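PDB 2PP0: L-talarate/galactarate dehydratase from Salmonella typhimurium, which catalyses the magnesium-dependent dehydration of L-talarate and galactarate to 5-keto-4-deoxy-D-glucarate, and the competing epimerisation of L-talarate to galactarate. Local coordinates for residues B[285-288]-B[289-293]; B[310-313]-B[314-317]; B[253-256]-B[257-261]. One frame throughout, in Å; residues are numbered along the deposited sequence.

Overall arrangement
All three contacts are local and lie in the C-terminal barrel domain. They follow one another in series; none nests in or crosses another. Interaction 3 (253-261) comes first and rounds the turn between strand 251-252 and helix 260-269. Interaction 1 (285-293) follows on helix 283-291, up to its C-terminal end. Interaction 2 (310-317) is one stretch of helix 308-320. Interaction 1 lies between the other two and touches both. Y258 OH and E285 OE1, 2.5 Å apart, probably form a hydrogen bond between interactions 3 and 1, and I260 packs on L289. H286 and I290 pack on I314 and L317 of interaction 2. Interactions 2 and 3 stay about 11 Å apart at their nearest atoms.

Interaction 1 (B[285-288]-B[289-293]); sequences EHEQ and LILGN
L289 N makes a weak bond to E285 O, at 3.3 Å. The CD1 methyl of L289 folds back over the same carbonyl oxygen. I290 is held more firmly: its N lies 2.9 Å from H286 O, in the carbonyl plane, with an N-H...O angle of 161°. Its CG1 sits beside the backbone N (chi1 -69°), which brings it to 3.3 Å from H286 O. L291 N bonds almost straight to E287 O, at 2.8 Å and 169°. The side chains of these two residues run side by side and point the same way, and L291 CD1 touches the aliphatic CG of E287 at 3.8 Å. G292 N reaches Q288 O at 3.1 Å, a weak bond. N293 leaves the helix with a positive phi, and its N bonds to I290 O at 3.0 Å, part of the Schellman motif that ends the helix. Helix 283-291 is the crossover helix of a beta-alpha-beta unit, between strands 274-276 and 297-298. H286 and I290 rest on V298 of the second strand and face helix 308-320, while Q288 and L289 turn to helix 260-269.

Interaction 2 (B[310-313]-B[314-317]); sequences PFLK and IMDL
Residues I314, M315, D316 and L317 each give their backbone N-H to the carbonyl four residues back, on P310, F311, L312 and K313, in regular alpha-helical bonds with N...O distances of 2.9 to 3.1 Å. On this backbone F311 and M315 form a Met-aromatic contact one turn apart. F311 has its CG anti to the backbone N (chi1 -174°) and beside its own carbonyl carbon, where M315, one turn on, can reach the ring. M315 brings its sulfur to the edge of that ring, in the ring plane, with SD 5.0 Å from the ring centroid. The ring atom nearest the sulfur is F311 CE2, at 3.7 Å from M315 SD. M315 CG comes to 3.5 Å from the same F311 CE2. The ring also meets H334 and P327, and it lies about 6 Å from the side chain of D301, the residue thought to raise the basicity of the active-site histidine. K313 makes a cation-pi contact with F283 of helix 283-291. D316 packs against D316 of the second subunit. I314 folds over the preceding turn, with its CG1 3.1 Å from P310 O.

Interaction 3 (B[253-256]-B[257-261]); sequences EPLD and AYDIE
This is a tight turn with a helix cap, in the loop that leads from barrel strand 251-252 to helix 260-269. The contact between D256 and Y258 carries it. D256 OD2 accepts a hydrogen bond from the backbone N of Y258 at 2.9 Å, and the N-H comes from above the carboxylate plane, 51° out of it. The side chain can fold forward over the chain because its CG lies anti to the backbone N (chi1 179°). OD2 also sits 3.4 Å from Y258 CB, at the edge of the tyrosine ring and near its plane. The backbone closes the next step: D259 N bonds to D256 O at 2.9 Å, with an N-H...O angle of 166°. Together these bonds make a type I beta turn from D256 to D259 with an Asx turn at its start. D256 O has a second donor in NE2 of H263, on the helix that follows. D259 is the N-cap of helix 260-269 and the centre of an inverse gamma turn, with a weak bond from I260 N to Y258 O. Its OD1 caps G262 N and also forms a salt bridge with R233, so one oxygen joins the helix start to helix 233-243. L255 CD1 comes to 3.6 Å from the other oxygen, D259 OD2, from above the carboxylate plane; the two side chains are set at a slant to each other. At the start of the loop E253 comes directly after the magnesium ligand E252, and its side chain is about 4 Å from those of the magnesium ligand E278 and of N228, which binds substrate. E253 OE2 touches the methyl of A257 at 3.9 Å.

Interaction 1 (B[285-288]-B[289-293])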
loop_
_atom_site.group_PDB
_atom_site.type_symbol
_atom_site.label_atom_id
_atom_site.label_comp_id
_atom_site.label_asym_id
_atom_site.label_seq_id
_atom_site.Cartn_x
_atom_site.Cartn_y
_atom_site.Cartn_z
ATOM N N GLU B 285 6.717 15.293 5.849
ATOM C CA GLU B 285 7.513 15.641 7.021
ATOM C C GLU B 285 8.224 14.407 7.552
ATOM O O GLU B 285 9.415 14.446 7.875
ATOM C CB GLU B 285 6.618 16.249 8.102
ATOM C CG GLU B 285 6.032 17.593 7.694
ATOM C CD GLU B 285 4.859 18.006 8.557
ATOM O OE1 GLU B 285 5.055 18.246 9.765
ATOM O OE2 GLU B 285 3.733 18.082 8.017
ATOM N N HIS B 286 7.493 13.301 7.645
ATOM C CA HIS B 286 8.085 12.058 8.123
ATOM C C HIS B 286 9.181 11.593 7.177
ATOM O O HIS B 286 10.194 11.054 7.609
ATOM C CB HIS B 286 7.023 10.962 8.250
ATOM C CG HIS B 286 6.389 10.895 9.603
ATOM N ND1 HIS B 286 5.159 11.450 9.880
ATOM C CD2 HIS B 286 6.830 10.359 10.765
ATOM C CE1 HIS B 286 4.869 11.260 11.154
ATOM N NE2 HIS B 286 5.868 10.602 11.715
ATOM N N GLU B 287 8.967 11.804 5.883
ATOM C CA GLU B 287 9.936 11.403 4.872
ATOM C C GLU B 287 11.278 12.104 5.070
ATOM O O GLU B 287 12.330 11.481 4.960
ATOM C CB GLU B 287 9.394 11.706 3.474
ATOM C CG GLU B 287 10.353 11.360 2.353
ATOM C CD GLU B 287 9.767 11.657 0.996
ATOM O OE1 GLU B 287 9.209 12.757 0.819
ATOM O OE2 GLU B 287 9.864 10.794 0.102
ATOM N N GLN B 288 11.239 13.402 5.359
ATOM C CA GLN B 288 12.476 14.139 5.578
ATOM C C GLN B 288 13.228 13.579 6.782
ATOM O O GLN B 288 14.455 13.488 6.759
ATOM C CB GLN B 288 12.188 15.631 5.780
ATOM C CG GLN B 288 11.748 16.342 4.507
ATOM C CD GLN B 288 12.762 16.197 3.375
ATOM O OE1 GLN B 288 13.884 16.705 3.459
ATOM N NE2 GLN B 288 12.370 15.495 2.312
ATOM N N LEU B 289 12.507 13.196 7.835
ATOM C CA LEU B 289 13.185 12.647 9.002
ATOM C C LEU B 289 13.767 11.269 8.704
ATOM O O LEU B 289 14.886 10.955 9.121
ATOM C CB LEU B 289 12.243 12.571 10.210
ATOM C CG LEU B 289 12.378 13.750 11.190
ATOM C CD1 LEU B 289 11.692 14.986 10.629
ATOM C CD2 LEU B 289 11.781 13.362 12.526
ATOM N N ILE B 290 13.012 10.449 7.977
ATOM C CA ILE B 290 13.481 9.109 7.634
ATOM C C ILE B 290 14.682 9.154 6.681
ATOM O O ILE B 290 15.661 8.436 6.881
ATOM C CB ILE B 290 12.333 8.261 7.024
ATOM C CG1 ILE B 290 11.290 7.958 8.111
ATOM C CG2 ILE B 290 12.889 6.960 6.455
ATOM C CD1 ILE B 290 9.983 7.359 7.595
ATOM N N LEU B 291 14.626 10.001 5.658
ATOM C CA LEU B 291 15.749 10.109 4.730
ATOM C C LEU B 291 16.982 10.668 5.442
ATOM O O LEU B 291 18.113 10.460 5.000
ATOM C CB LEU B 291 15.385 11.005 3.544
ATOM C CG LEU B 291 14.301 10.472 2.608
ATOM C CD1 LEU B 291 14.069 11.464 1.479
ATOM C CD2 LEU B 291 14.724 9.109 2.050
ATOM N N GLY B 292 16.757 11.370 6.550
ATOM C CA GLY B 292 17.858 11.937 7.309
ATOM C C GLY B 292 18.350 11.025 8.418
ATOM O O GLY B 292 19.210 11.414 9.211
ATOM N N ASN B 293 17.807 9.811 8.483
ATOM C CA ASN B 293 18.215 8.841 9.501
ATOM C C ASN B 293 18.084 9.392 10.923
ATOM O O ASN B 293 18.929 9.152 11.788
ATOM C CB ASN B 293 19.656 8.402 9.227
ATOM C CG ASN B 293 19.796 7.684 7.896
ATOM O OD1 ASN B 293 20.766 7.883 7.165
ATOM N ND2 ASN B 293 18.828 6.841 7.579
#

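Interaction 2 (B[310-313]-B[314-317])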
loop_
_atom_site.group_PDB
_atom_site.type_symbol
_atom_site.label_atom_id
_atom_site.label_comp_id
_atom_site.label_asym_id
_atom_site.label_seq_id
_atom_site.Cartn_x
_atom_site.Cartn_y
_atom_site.Cartn_z
ATOM N N PRO B 310 -2.158 8.196 4.347
ATOM C CA PRO B 310 -0.769 8.666 4.411
ATOM C C PRO B 310 0.054 7.884 5.447
ATOM O O PRO B 310 1.266 7.735 5.299
ATOM C CB PRO B 310 -0.914 10.155 4.765
ATOM C CG PRO B 310 -2.240 10.217 5.492
ATOM C CD PRO B 310 -3.098 9.289 4.664
ATOM N N PHE B 311 -0.608 7.382 6.487
ATOM C CA PHE B 311 0.084 6.608 7.516
ATOM C C PHE B 311 0.661 5.339 6.876
ATOM O O PHE B 311 1.758 4.889 7.232
ATOM C CB PHE B 311 -0.890 6.244 8.650
ATOM C CG PHE B 311 -0.241 5.564 9.830
ATOM C CD1 PHE B 311 -0.097 6.230 11.043
ATOM C CD2 PHE B 311 0.216 4.248 9.733
ATOM C CE1 PHE B 311 0.489 5.596 12.144
ATOM C CE2 PHE B 311 0.804 3.606 10.824
ATOM C CZ PHE B 311 0.942 4.278 12.032
ATOM N N LEU B 312 -0.073 4.764 5.926
ATOM C CA LEU B 312 0.392 3.555 5.249
ATOM C C LEU B 312 1.665 3.830 4.447
ATOM O O LEU B 312 2.598 3.030 4.469
ATOM C CB LEU B 312 -0.698 2.995 4.325
ATOM C CG LEU B 312 -1.958 2.446 5.009
ATOM C CD1 LEU B 312 -2.976 2.016 3.971
ATOM C CD2 LEU B 312 -1.591 1.276 5.902
ATOM N N LYS B 313 1.710 4.957 3.740
ATOM C CA LYS B 313 2.900 5.284 2.957
ATOM C C LYS B 313 4.078 5.529 3.887
ATOM O O LYS B 313 5.223 5.226 3.553
ATOM C CB LYS B 313 2.664 6.518 2.089
ATOM C CG LYS B 313 1.626 6.317 0.997
ATOM C CD LYS B 313 1.766 7.385 -0.091
ATOM C CE LYS B 313 1.698 8.802 0.473
ATOM N NZ LYS B 313 2.002 9.838 -0.571
ATOM N N ILE B 314 3.796 6.086 5.059
ATOM C CA ILE B 314 4.844 6.349 6.034
ATOM C C ILE B 314 5.404 5.015 6.523
ATOM O O ILE B 314 6.621 4.827 6.597
ATOM C CB ILE B 314 4.294 7.168 7.226
ATOM C CG1 ILE B 314 3.929 8.576 6.748
ATOM C CG2 ILE B 314 5.332 7.232 8.351
ATOM C CD1 ILE B 314 3.122 9.374 7.749
ATOM N N MET B 315 4.510 4.083 6.842
ATOM C CA MET B 315 4.905 2.753 7.303
ATOM C C MET B 315 5.784 2.045 6.292
ATOM O O MET B 315 6.788 1.431 6.652
ATOM C CB MET B 315 3.684 1.863 7.539
ATOM C CG MET B 315 3.128 1.879 8.935
ATOM S SD MET B 315 1.880 0.565 9.059
ATOM C CE MET B 315 0.814 1.098 7.990
ATOM N N ASP B 316 5.381 2.097 5.029
ATOM C CA ASP B 316 6.143 1.449 3.970
ATOM C C ASP B 316 7.535 2.054 3.849
ATOM O O ASP B 316 8.514 1.342 3.608
ATOM C CB ASP B 316 5.403 1.562 2.633
ATOM C CG ASP B 316 4.056 0.847 2.654
ATOM O OD1 ASP B 316 3.865 -0.022 3.530
ATOM O OD2 ASP B 316 3.196 1.143 1.797
ATOM N N LEU B 317 7.628 3.368 4.017
ATOM C CA LEU B 317 8.923 4.039 3.926
ATOM C C LEU B 317 9.809 3.651 5.105
ATOM O O LEU B 317 10.983 3.318 4.930
ATOM C CB LEU B 317 8.737 5.562 3.894
ATOM C CG LEU B 317 10.027 6.384 3.780
ATOM C CD1 LEU B 317 10.784 5.990 2.513
ATOM C CD2 LEU B 317 9.686 7.878 3.750
#

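Interaction 3 (B[253-256]-B[257-261])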
loop_
_atom_site.group_PDB
_atom_site.type_symbol
_atom_site.label_atom_id
_atom_site.label_comp_id
_atom_site.label_asym_id
_atom_site.label_seq_id
_atom_site.Cartn_x
_atom_site.Cartn_y
_atom_site.Cartn_z
ATOM N N GLU B 253 11.615 11.651 21.432
ATOM C CA GLU B 253 11.667 13.100 21.294
ATOM C C GLU B 253 12.665 13.814 22.202
ATOM O O GLU B 253 12.281 14.653 23.022
ATOM C CB GLU B 253 10.274 13.688 21.519
ATOM C CG GLU B 253 9.298 13.379 20.405
ATOM C CD GLU B 253 8.216 14.430 20.277
ATOM O OE1 GLU B 253 7.402 14.565 21.215
ATOM O OE2 GLU B 253 8.183 15.124 19.236
ATOM N N PRO B 254 13.960 13.496 22.068
ATOM C CA PRO B 254 14.933 14.172 22.925
ATOM C C PRO B 254 15.117 15.634 22.520
ATOM O O PRO B 254 15.492 16.467 23.343
ATOM C CB PRO B 254 16.200 13.340 22.734
ATOM C CG PRO B 254 16.062 12.834 21.321
ATOM C CD PRO B 254 14.602 12.435 21.270
ATOM N N LEU B 255 14.828 15.941 21.257
ATOM C CA LEU B 255 14.987 17.298 20.730
ATOM C C LEU B 255 13.754 17.794 19.978
ATOM O O LEU B 255 12.738 17.099 19.885
ATOM C CB LEU B 255 16.180 17.334 19.772
ATOM C CG LEU B 255 17.499 16.742 20.275
ATOM C CD1 LEU B 255 18.393 16.431 19.085
ATOM C CD2 LEU B 255 18.173 17.707 21.225
ATOM N N ASP B 256 13.853 19.007 19.440
ATOM C CA ASP B 256 12.771 19.598 18.660
ATOM C C ASP B 256 12.404 18.609 17.557
ATOM O O ASP B 256 13.284 18.039 16.913
ATOM C CB ASP B 256 13.228 20.910 18.020
ATOM C CG ASP B 256 12.143 21.550 17.174
ATOM O OD1 ASP B 256 11.247 22.203 17.742
ATOM O OD2 ASP B 256 12.175 21.387 15.937
ATOM N N ALA B 257 11.108 18.429 17.334
ATOM C CA ALA B 257 10.603 17.497 16.332
ATOM C C ALA B 257 11.171 17.698 14.931
ATOM O O ALA B 257 11.173 16.766 14.123
ATOM C CB ALA B 257 9.074 17.565 16.289
ATOM N N TYR B 258 11.657 18.901 14.638
ATOM C CA TYR B 258 12.205 19.178 13.313
ATOM C C TYR B 258 13.728 19.225 13.255
ATOM O O TYR B 258 14.303 19.529 12.211
ATOM C CB TYR B 258 11.605 20.475 12.763
ATOM C CG TYR B 258 10.142 20.330 12.409
ATOM C CD1 TYR B 258 9.748 19.889 11.142
ATOM C CD2 TYR B 258 9.150 20.562 13.362
ATOM C CE1 TYR B 258 8.396 19.678 10.837
ATOM C CE2 TYR B 258 7.802 20.352 13.068
ATOM C CZ TYR B 258 7.434 19.910 11.810
ATOM O OH TYR B 258 6.104 19.686 11.535
ATOM N N ASP B 259 14.382 18.920 14.369
ATOM C CA ASP B 259 15.838 18.905 14.387
ATOM C C ASP B 259 16.301 17.541 13.883
ATOM O O ASP B 259 16.641 16.662 14.665
ATOM C CB ASP B 259 16.377 19.144 15.799
ATOM C CG ASP B 259 17.896 19.169 15.840
ATOM O OD1 ASP B 259 18.515 19.040 14.764
ATOM O OD2 ASP B 259 18.469 19.313 16.940
ATOM N N ILE B 260 16.313 17.384 12.565
ATOM C CA ILE B 260 16.704 16.132 11.931
ATOM C C ILE B 260 18.147 15.698 12.199
ATOM O O ILE B 260 18.381 14.585 12.677
ATOM C CB ILE B 260 16.475 16.224 10.418
ATOM C CG1 ILE B 260 15.021 16.620 10.153
ATOM C CG2 ILE B 260 16.801 14.891 9.752
ATOM C CD1 ILE B 260 14.740 16.992 8.707
ATOM N N GLU B 261 19.114 16.566 11.900
ATOM C CA GLU B 261 20.514 16.219 12.126
ATOM C C GLU B 261 20.785 15.971 13.608
ATOM O O GLU B 261 21.627 15.142 13.965
ATOM C CB GLU B 261 21.441 17.328 11.614
ATOM C CG GLU B 261 21.300 17.645 10.133
ATOM C CD GLU B 261 22.467 18.472 9.604
ATOM O OE1 GLU B 261 22.813 19.495 10.235
ATOM O OE2 GLU B 261 23.042 18.103 8.557
#